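Betaine aldehyde dehydrogenase (PDB 4QTO) catalyses the NAD-dependent oxidation of betaine aldehyde to glycine betaine, as an aldehyde dehydrogenase of the family with a Rossmann-type cofactor domain. Local coordinates at residues Ser44-Arg50 against Phe62-Thr68; Asp51-Pro55 against Leu120-Lys124; Phe294-Val298 against Lys328-Ala332. All coordinates share one frame; numbering follows the deposited sequence.

Contacts 1 and 2 share one structural element, strand 49-54, and their centres lie about 18 Å apart. Contact 1 pairs its start with strand 59-65 in a two-stranded hairpin; contact 2 packs its end on the last turn of helix 111-122. The two touch where T63 OG1 meets D51 OD1 and F62 O meets I52 N, and their segments alternate along the chain. Contact 3 follows later in the sequence, where helices 294-306 and 323-337 pack beside a seven-stranded mixed sheet; its centre is about 49 Å from that of contact 1, across the chain's centre. Contacts 1 and 2 thus build one region, a hairpin and its docking on a helix; contact 3 belongs to another.

Contact 1 (Ser44-Arg50 against Phe62-Thr68); sequences SANKNTR and FTVSEGT
R50 and E66 are joined by a salt bridge of two nearly straight bonds. The guanidinium is used side-on: NE of R50 reaches OE1 of E66 at 2.8 Å and NH2 of R50 reaches OE2 of E66 at 2.9 Å. Both oxygens are met on the syn side and lie near the guanidinium plane, although the two flat groups are turned 38° apart. Bends in both chains, at chi3 of R50 (-68°) and chi2 of E66 (82°), bring the ends together. The doubled grip limits rotation of the guanidinium; OE2 also takes a weak hydrogen bond from A236 N.

The backbone bonds are those of an antiparallel hairpin. R50 and V64 form a hydrogen-bonded pair, with R50 N to V64 O at 2.8 Å and V64 N to R50 O at 2.9 Å; T49 and S65 form the adjoining non-hydrogen-bonded pair. E66 N then bonds to N48 O at 2.9 Å.

Beyond the strands, a type I turn from S44 to K47 is tied down by polar groups. N46 OD1 accepts from N48 N in an Asx turn. S44 OG lies 2.8 Å from E66 O and 2.7 Å from N46 OD1, and its proton could go to either. One water bridges S44 N and N48 O; a second accepts from the amides of N46 and N48 and donates to E66 O.

Methyl contacts complete the interface. T63 CG2 meets T49 CB at 3.6 Å, and T68 CG2 lies against N46 ND2.

Strands 49-54 and 59-65 form this hairpin, and V64 packs on I214 of helix 211-223. At the far end T68 is the N-cap of helix 69-85, whose D71 accepts from the backbone nitrogens of A45 and T68.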
loop_
_atom_site.group_PDB
_atom_site.type_symbol
_atom_site.label_atom_id
_atom_site.label_comp_id
_atom_site.label_asym_id
_atom_site.label_seq_id
_atom_site.Cartn_x
_atom_site.Cartn_y
_atom_site.Cartn_z
ATOM N N SER A 44 23.423 -10.458 38.416
ATOM C CA SER A 44 22.530 -11.587 38.520
ATOM C C SER A 44 22.023 -11.674 39.937
ATOM O O SER A 44 22.769 -11.399 40.913
ATOM C CB SER A 44 23.275 -12.882 38.212
ATOM O OG SER A 44 22.398 -13.975 38.416
ATOM N N ALA A 45 20.798 -12.159 40.080
ATOM C CA ALA A 45 20.204 -12.329 41.388
ATOM C C ALA A 45 21.026 -13.250 42.283
ATOM O O ALA A 45 20.995 -13.086 43.507
ATOM C CB ALA A 45 18.761 -12.833 41.285
ATOM N N ASN A 46 21.752 -14.206 41.701
ATOM C CA ASN A 46 22.578 -15.133 42.482
ATOM C C ASN A 46 24.096 -14.871 42.383
ATOM O O ASN A 46 24.903 -15.702 42.820
ATOM C CB ASN A 46 22.292 -16.583 42.070
ATOM C CG ASN A 46 22.665 -16.876 40.618
ATOM O OD1 ASN A 46 23.307 -16.061 39.943
ATOM N ND2 ASN A 46 22.272 -18.049 40.126
ATOM N N LYS A 47 24.458 -13.713 41.832
ATOM C CA LYS A 47 25.844 -13.275 41.641
ATOM C C LYS A 47 26.670 -14.193 40.726
ATOM O O LYS A 47 27.890 -14.108 40.681
ATOM C CB LYS A 47 26.544 -13.071 42.985
ATOM C CG LYS A 47 26.067 -11.873 43.765
ATOM C CD LYS A 47 26.956 -11.649 44.984
ATOM C CE LYS A 47 26.744 -10.293 45.645
ATOM N NZ LYS A 47 27.355 -9.164 44.891
ATOM N N ASN A 48 26.008 -15.035 39.945
ATOM C CA ASN A 48 26.717 -15.892 39.020
ATOM C C ASN A 48 27.262 -15.040 37.869
ATOM O O ASN A 48 26.708 -13.970 37.528
ATOM C CB ASN A 48 25.774 -16.941 38.500
ATOM C CG ASN A 48 26.485 -18.117 37.867
ATOM O OD1 ASN A 48 27.695 -18.307 38.016
ATOM N ND2 ASN A 48 25.708 -18.943 37.181
ATOM N N THR A 49 28.356 -15.521 37.293
ATOM C CA THR A 49 29.037 -14.844 36.196
ATOM C C THR A 49 29.502 -15.831 35.154
ATOM O O THR A 49 29.528 -17.045 35.395
ATOM C CB THR A 49 30.278 -14.049 36.703
ATOM O OG1 THR A 49 31.230 -14.928 37.330
ATOM C CG2 THR A 49 29.881 -12.950 37.676
ATOM N N ARG A 50 29.928 -15.287 34.023
ATOM C CA ARG A 50 30.427 -16.045 32.897
ATOM C C ARG A 50 31.613 -15.331 32.286
ATOM O O ARG A 50 31.596 -14.121 32.105
ATOM C CB ARG A 50 29.317 -16.184 31.840
ATOM C CG ARG A 50 29.804 -16.772 30.530
ATOM C CD ARG A 50 28.673 -16.806 29.516
ATOM N NE ARG A 50 27.644 -17.774 29.917
ATOM C CZ ARG A 50 27.612 -19.029 29.554
ATOM N NH1 ARG A 50 28.532 -19.485 28.706
ATOM N NH2 ARG A 50 26.645 -19.803 29.999
ATOM N N PHE A 62 36.720 -10.955 29.259
ATOM C CA PHE A 62 35.732 -10.190 30.030
ATOM C C PHE A 62 34.902 -11.146 30.861
ATOM O O PHE A 62 34.829 -12.335 30.568
ATOM C CB PHE A 62 34.820 -9.429 29.061
ATOM C CG PHE A 62 34.191 -8.172 29.625
ATOM C CD1 PHE A 62 34.979 -7.112 30.047
ATOM C CD2 PHE A 62 32.813 -8.006 29.631
ATOM C CE1 PHE A 62 34.398 -5.929 30.525
ATOM C CE2 PHE A 62 32.242 -6.844 30.105
ATOM C CZ PHE A 62 33.022 -5.803 30.525
ATOM N N THR A 63 34.276 -10.614 31.905
ATOM C CA THR A 63 33.410 -11.419 32.762
ATOM C C THR A 63 32.106 -10.646 32.937
ATOM O O THR A 63 32.129 -9.466 33.313
ATOM C CB THR A 63 34.053 -11.697 34.120
ATOM O OG1 THR A 63 35.259 -12.452 33.917
ATOM C CG2 THR A 63 33.099 -12.503 35.011
ATOM N N VAL A 64 30.981 -11.311 32.678
ATOM C CA VAL A 64 29.680 -10.676 32.777
ATOM C C VAL A 64 28.731 -11.445 33.708
ATOM O O VAL A 64 28.945 -12.625 34.026
ATOM C CB VAL A 64 28.998 -10.556 31.385
ATOM C CG1 VAL A 64 29.873 -9.739 30.442
ATOM C CG2 VAL A 64 28.721 -11.933 30.813
ATOM N N SER A 65 27.678 -10.758 34.138
ATOM C CA SER A 65 26.642 -11.402 34.938
ATOM C C SER A 65 25.979 -12.532 34.167
ATOM O O SER A 65 25.809 -12.454 32.945
ATOM C CB SER A 65 25.545 -10.422 35.303
ATOM O OG SER A 65 26.052 -9.402 36.136
ATOM N N GLU A 66 25.622 -13.599 34.882
ATOM C CA GLU A 66 24.912 -14.772 34.309
ATOM C C GLU A 66 23.564 -14.796 35.079
ATOM O O GLU A 66 23.467 -15.297 36.215
ATOM C CB GLU A 66 25.702 -16.030 34.545
ATOM C CG GLU A 66 25.050 -17.309 34.031
ATOM C CD GLU A 66 25.274 -17.559 32.547
ATOM O OE1 GLU A 66 25.849 -16.728 31.823
ATOM O OE2 GLU A 66 24.958 -18.705 32.141
ATOM N N GLY A 67 22.559 -14.198 34.463
ATOM C CA GLY A 67 21.253 -13.996 35.079
ATOM C C GLY A 67 20.438 -15.243 35.355
ATOM O O GLY A 67 20.691 -16.306 34.780
ATOM N N THR A 68 19.453 -15.087 36.234
ATOM C CA THR A 68 18.576 -16.169 36.600
ATOM C C THR A 68 17.206 -16.058 35.930
ATOM O O THR A 68 16.817 -15.019 35.368
ATOM C CB THR A 68 18.328 -16.197 38.112
ATOM O OG1 THR A 68 17.565 -15.046 38.505
ATOM C CG2 THR A 68 19.632 -16.222 38.865
HETATM O O HOH W 1 26.203 -11.409 38.599
HETATM O O HOH W 2 22.801 -18.064 36.894
#

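Contact 2 (Asp51-Pro55 against Leu120-Lys124); sequences DIINP and LDTGK
P55 packs its ring against the end of helix 111-122, and this is the closely fitted part of the contact. Its CD sits 3.6 Å from D121 O, while CG lies 3.8 Å from both T122 C and G123 CA. G123, with a positive phi of 91°, takes the chain out of the helix in a conformation that suits glycine, and the proline ring packs on its bare CA.

Beside the proline, N54 and L120 cross at about a right angle. The methyl CD1 of L120 touches N54 ND2 at 3.6 Å. N54 OD1 accepts from Y56 N and merely packs beside L120 O. Farther up the strand, the I52 methyl CG2 meets D121 OD1 at 3.3 Å, whereas the other carboxylate oxygen, OD2, accepts from L211 N.

The contact thins at I53, which is exposed and whose CB points away from the helix.

The segment 51-55 thus carries the end of strand 49-54 across the C-terminal turn of helix 111-122. Strand 59-65 lies alongside, its I61 touching both N54 and L120, and the loop leading to helix 211-223 adds P210 against I52.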
loop_
_atom_site.group_PDB
_atom_site.type_symbol
_atom_site.label_atom_id
_atom_site.label_comp_id
_atom_site.label_asym_id
_atom_site.label_seq_id
_atom_site.Cartn_x
_atom_site.Cartn_y
_atom_site.Cartn_z
ATOM N N ASP A 51 32.673 -16.093 32.022
ATOM C CA ASP A 51 33.861 -15.576 31.350
ATOM C C ASP A 51 33.663 -15.689 29.827
ATOM O O ASP A 51 33.251 -16.747 29.309
ATOM C CB ASP A 51 35.104 -16.364 31.752
ATOM C CG ASP A 51 35.545 -16.097 33.174
ATOM O OD1 ASP A 51 35.052 -15.175 33.848
ATOM O OD2 ASP A 51 36.429 -16.831 33.628
ATOM N N ILE A 52 33.897 -14.575 29.152
ATOM C CA ILE A 52 33.763 -14.398 27.717
ATOM C C ILE A 52 35.170 -14.575 27.135
ATOM O O ILE A 52 36.146 -14.042 27.666
ATOM C CB ILE A 52 33.193 -13.001 27.393
ATOM C CG1 ILE A 52 31.855 -12.822 28.102
ATOM C CG2 ILE A 52 33.050 -12.779 25.890
ATOM C CD1 ILE A 52 30.852 -13.927 27.846
ATOM N N ILE A 53 35.244 -15.299 26.024
ATOM C CA ILE A 53 36.498 -15.666 25.393
ATOM C C ILE A 53 36.679 -15.031 24.016
ATOM O O ILE A 53 35.696 -14.734 23.315
ATOM C CB ILE A 53 36.461 -17.201 25.213
ATOM C CG1 ILE A 53 36.202 -17.883 26.573
ATOM C CG2 ILE A 53 37.718 -17.725 24.574
ATOM C CD1 ILE A 53 35.821 -19.352 26.463
ATOM N N ASN A 54 37.935 -14.810 23.646
ATOM C CA ASN A 54 38.302 -14.347 22.302
ATOM C C ASN A 54 38.638 -15.656 21.532
ATOM O O ASN A 54 39.595 -16.341 21.887
ATOM C CB ASN A 54 39.535 -13.462 22.364
ATOM C CG ASN A 54 40.063 -13.070 20.978
ATOM O OD1 ASN A 54 39.589 -13.553 19.933
ATOM N ND2 ASN A 54 41.093 -12.243 20.971
ATOM N N PRO A 55 37.898 -16.005 20.470
ATOM C CA PRO A 55 38.193 -17.266 19.771
ATOM C C PRO A 55 39.558 -17.337 19.060
ATOM O O PRO A 55 40.020 -18.418 18.693
ATOM C CB PRO A 55 37.066 -17.383 18.754
ATOM C CG PRO A 55 36.656 -15.967 18.512
ATOM C CD PRO A 55 36.809 -15.253 19.837
ATOM N N LEU A 120 36.736 -8.679 18.403
ATOM C CA LEU A 120 37.326 -9.311 19.585
ATOM C C LEU A 120 36.451 -10.466 20.081
ATOM O O LEU A 120 36.956 -11.531 20.432
ATOM C CB LEU A 120 37.492 -8.290 20.719
ATOM C CG LEU A 120 38.207 -8.789 21.973
ATOM C CD1 LEU A 120 39.668 -9.017 21.680
ATOM C CD2 LEU A 120 38.044 -7.771 23.092
ATOM N N ASP A 121 35.138 -10.238 20.111
ATOM C CA ASP A 121 34.186 -11.216 20.657
ATOM C C ASP A 121 33.894 -12.377 19.711
ATOM O O ASP A 121 33.706 -13.530 20.138
ATOM C CB ASP A 121 32.865 -10.464 20.963
ATOM C CG ASP A 121 32.012 -11.099 22.104
ATOM O OD1 ASP A 121 32.435 -12.089 22.740
ATOM O OD2 ASP A 121 30.878 -10.572 22.335
ATOM N N THR A 122 33.825 -12.094 18.411
ATOM C CA THR A 122 33.378 -13.122 17.458
ATOM C C THR A 122 34.438 -13.677 16.531
ATOM O O THR A 122 34.176 -14.652 15.829
ATOM C CB THR A 122 32.252 -12.604 16.553
ATOM O OG1 THR A 122 32.767 -11.631 15.619
ATOM C CG2 THR A 122 31.097 -12.017 17.380
ATOM N N GLY A 123 35.577 -12.990 16.431
ATOM C CA GLY A 123 36.705 -13.488 15.660
ATOM C C GLY A 123 36.762 -13.066 14.206
ATOM O O GLY A 123 37.806 -13.227 13.582
ATOM N N LYS A 124 35.682 -12.509 13.660
ATOM C CA LYS A 124 35.697 -12.148 12.220
ATOM C C LYS A 124 36.607 -10.956 11.967
ATOM O O LYS A 124 36.970 -10.238 12.886
ATOM C CB LYS A 124 34.299 -11.931 11.634
ATOM C CG LYS A 124 33.609 -10.668 12.042
ATOM C CD LYS A 124 32.268 -10.661 11.307
ATOM C CE LYS A 124 31.664 -9.297 11.289
ATOM N NZ LYS A 124 31.302 -8.812 12.637
#

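Contact 3 (Phe294-Val298 against Lys328-Ala332); sequences FELAV and KFEQA
With chi1 at -176°, F294 swings its ring away from its backbone N and across to K328, whose extended chain, in one of its two modelled conformers, runs over it. Helix 294-306 is the crossover of a beta-alpha-beta unit between parallel strands 285-288 and 318-322, and helix 323-337 follows the second strand. The axes of the short segments 294-298 and 328-332 pass 10.7 Å apart with a crossing angle of -52°. The two aromatic rings, V298 and the small A332 fill the gap.

The F294 ring is covered on both faces. V298 CG2, from its own helix, lies over one, offset toward the rim, and the K328 aliphatic chain over the other. At the ring's edge are A332 CB, 3.9 Å from F294 CZ, and F329 CA, 3.8 Å from F294 CE1. V298 CG2 touches A332 CB at 4.0 Å, joining the helices. F329 turns inward, toward I288 of strand 285-288 and I319 and V321 of strand 318-322, and so fastens its helix to the sheet. L296 packs on P512 of a neighbouring subunit.

In that conformer K328 makes a CH-pi contact, CE 3.6 Å from the F294 ring centroid, and probably a cation-pi one, NZ 4.2 Å from it.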
loop_
_atom_site.group_PDB
_atom_site.type_symbol
_atom_site.label_atom_id
_atom_site.label_comp_id
_atom_site.label_asym_id
_atom_site.label_seq_id
_atom_site.Cartn_x
_atom_site.Cartn_y
_atom_site.Cartn_z
ATOM N N PHE A 294 32.701 -17.063 -15.457
ATOM C CA PHE A 294 33.374 -18.080 -14.663
ATOM C C PHE A 294 34.215 -17.549 -13.522
ATOM O O PHE A 294 34.084 -18.031 -12.380
ATOM C CB PHE A 294 34.209 -18.998 -15.589
ATOM C CG PHE A 294 34.859 -20.121 -14.863
ATOM C CD1 PHE A 294 34.147 -21.259 -14.535
ATOM C CD2 PHE A 294 36.159 -19.995 -14.447
ATOM C CE1 PHE A 294 34.756 -22.305 -13.831
ATOM C CE2 PHE A 294 36.780 -21.042 -13.770
ATOM C CZ PHE A 294 36.071 -22.174 -13.458
ATOM N N GLU A 295 35.054 -16.550 -13.791
ATOM C CA GLU A 295 35.860 -16.004 -12.691
ATOM C C GLU A 295 35.003 -15.317 -11.636
ATOM O O GLU A 295 35.340 -15.353 -10.451
ATOM C CB GLU A 295 37.020 -15.160 -13.181
ATOM C CG GLU A 295 38.107 -16.006 -13.908
ATOM C CD GLU A 295 38.788 -17.144 -13.081
ATOM O OE1 GLU A 295 39.444 -18.029 -13.712
ATOM O OE2 GLU A 295 38.701 -17.225 -11.819
ATOM N N LEU A 296 33.882 -14.725 -12.039
ATOM C CA LEU A 296 32.961 -14.151 -11.061
ATOM C C LEU A 296 32.382 -15.264 -10.171
ATOM O O LEU A 296 32.273 -15.108 -8.944
ATOM C CB LEU A 296 31.809 -13.434 -11.783
ATOM C CG LEU A 296 30.724 -12.875 -10.856
ATOM C CD1 LEU A 296 31.202 -11.686 -10.050
ATOM C CD2 LEU A 296 29.505 -12.476 -11.680
ATOM N N ALA A 297 31.995 -16.387 -10.798
ATOM C CA ALA A 297 31.376 -17.496 -10.080
ATOM C C ALA A 297 32.344 -18.120 -9.098
ATOM O O ALA A 297 31.931 -18.517 -7.986
ATOM C CB ALA A 297 30.850 -18.539 -11.041
ATOM N N VAL A 298 33.628 -18.210 -9.471
ATOM C CA VAL A 298 34.639 -18.719 -8.555
ATOM C C VAL A 298 34.833 -17.753 -7.376
ATOM O O VAL A 298 34.806 -18.172 -6.204
ATOM C CB VAL A 298 35.987 -18.956 -9.254
ATOM C CG1 VAL A 298 37.054 -19.345 -8.256
ATOM C CG2 VAL A 298 35.829 -20.045 -10.304
ATOM N N LYS A 328 36.285 -28.187 -14.262
ATOM C CA LYS A 328 36.965 -26.892 -14.362
ATOM C C LYS A 328 36.717 -26.080 -13.084
ATOM O O LYS A 328 37.636 -25.476 -12.492
ATOM C CB LYS A 328 36.371 -26.143 -15.573
ATOM C CG LYS A 328 36.912 -24.761 -15.854
ATOM C CD LYS A 328 36.111 -24.043 -16.915
ATOM C CE LYS A 328 36.707 -22.682 -17.195
ATOM N NZ LYS A 328 35.976 -21.946 -18.263
ATOM N N PHE A 329 35.458 -26.056 -12.662
ATOM C CA PHE A 329 35.070 -25.319 -11.467
ATOM C C PHE A 329 35.725 -25.866 -10.184
ATOM O O PHE A 329 36.304 -25.091 -9.394
ATOM C CB PHE A 329 33.570 -25.279 -11.301
ATOM C CG PHE A 329 33.151 -24.597 -10.027
ATOM C CD1 PHE A 329 33.103 -23.208 -9.953
ATOM C CD2 PHE A 329 32.887 -25.351 -8.895
ATOM C CE1 PHE A 329 32.796 -22.576 -8.766
ATOM C CE2 PHE A 329 32.536 -24.722 -7.706
ATOM C CZ PHE A 329 32.486 -23.341 -7.658
ATOM N N GLU A 330 35.652 -27.174 -9.983
ATOM C CA GLU A 330 36.239 -27.764 -8.780
ATOM C C GLU A 330 37.730 -27.466 -8.713
ATOM O O GLU A 330 38.251 -27.073 -7.665
ATOM C CB GLU A 330 36.006 -29.278 -8.706
ATOM C CG GLU A 330 34.574 -29.650 -8.412
ATOM C CD GLU A 330 34.298 -31.143 -8.410
ATOM O OE1 GLU A 330 35.242 -31.942 -8.597
ATOM O OE2 GLU A 330 33.129 -31.504 -8.229
ATOM N N GLN A 331 38.429 -27.626 -9.826
ATOM C CA GLN A 331 39.844 -27.339 -9.822
ATOM C C GLN A 331 40.148 -25.884 -9.468
ATOM O O GLN A 331 41.063 -25.594 -8.683
ATOM C CB GLN A 331 40.487 -27.716 -11.148
ATOM C CG GLN A 331 41.989 -27.596 -10.997
ATOM C CD GLN A 331 42.476 -28.533 -9.862
ATOM O OE1 GLN A 331 42.293 -29.736 -9.977
ATOM N NE2 GLN A 331 43.015 -27.983 -8.733
ATOM N N ALA A 332 39.399 -24.960 -10.056
ATOM C CA ALA A 332 39.623 -23.541 -9.804
ATOM C C ALA A 332 39.317 -23.157 -8.350
ATOM O O ALA A 332 40.078 -22.413 -7.727
ATOM C CB ALA A 332 38.786 -22.704 -10.751
#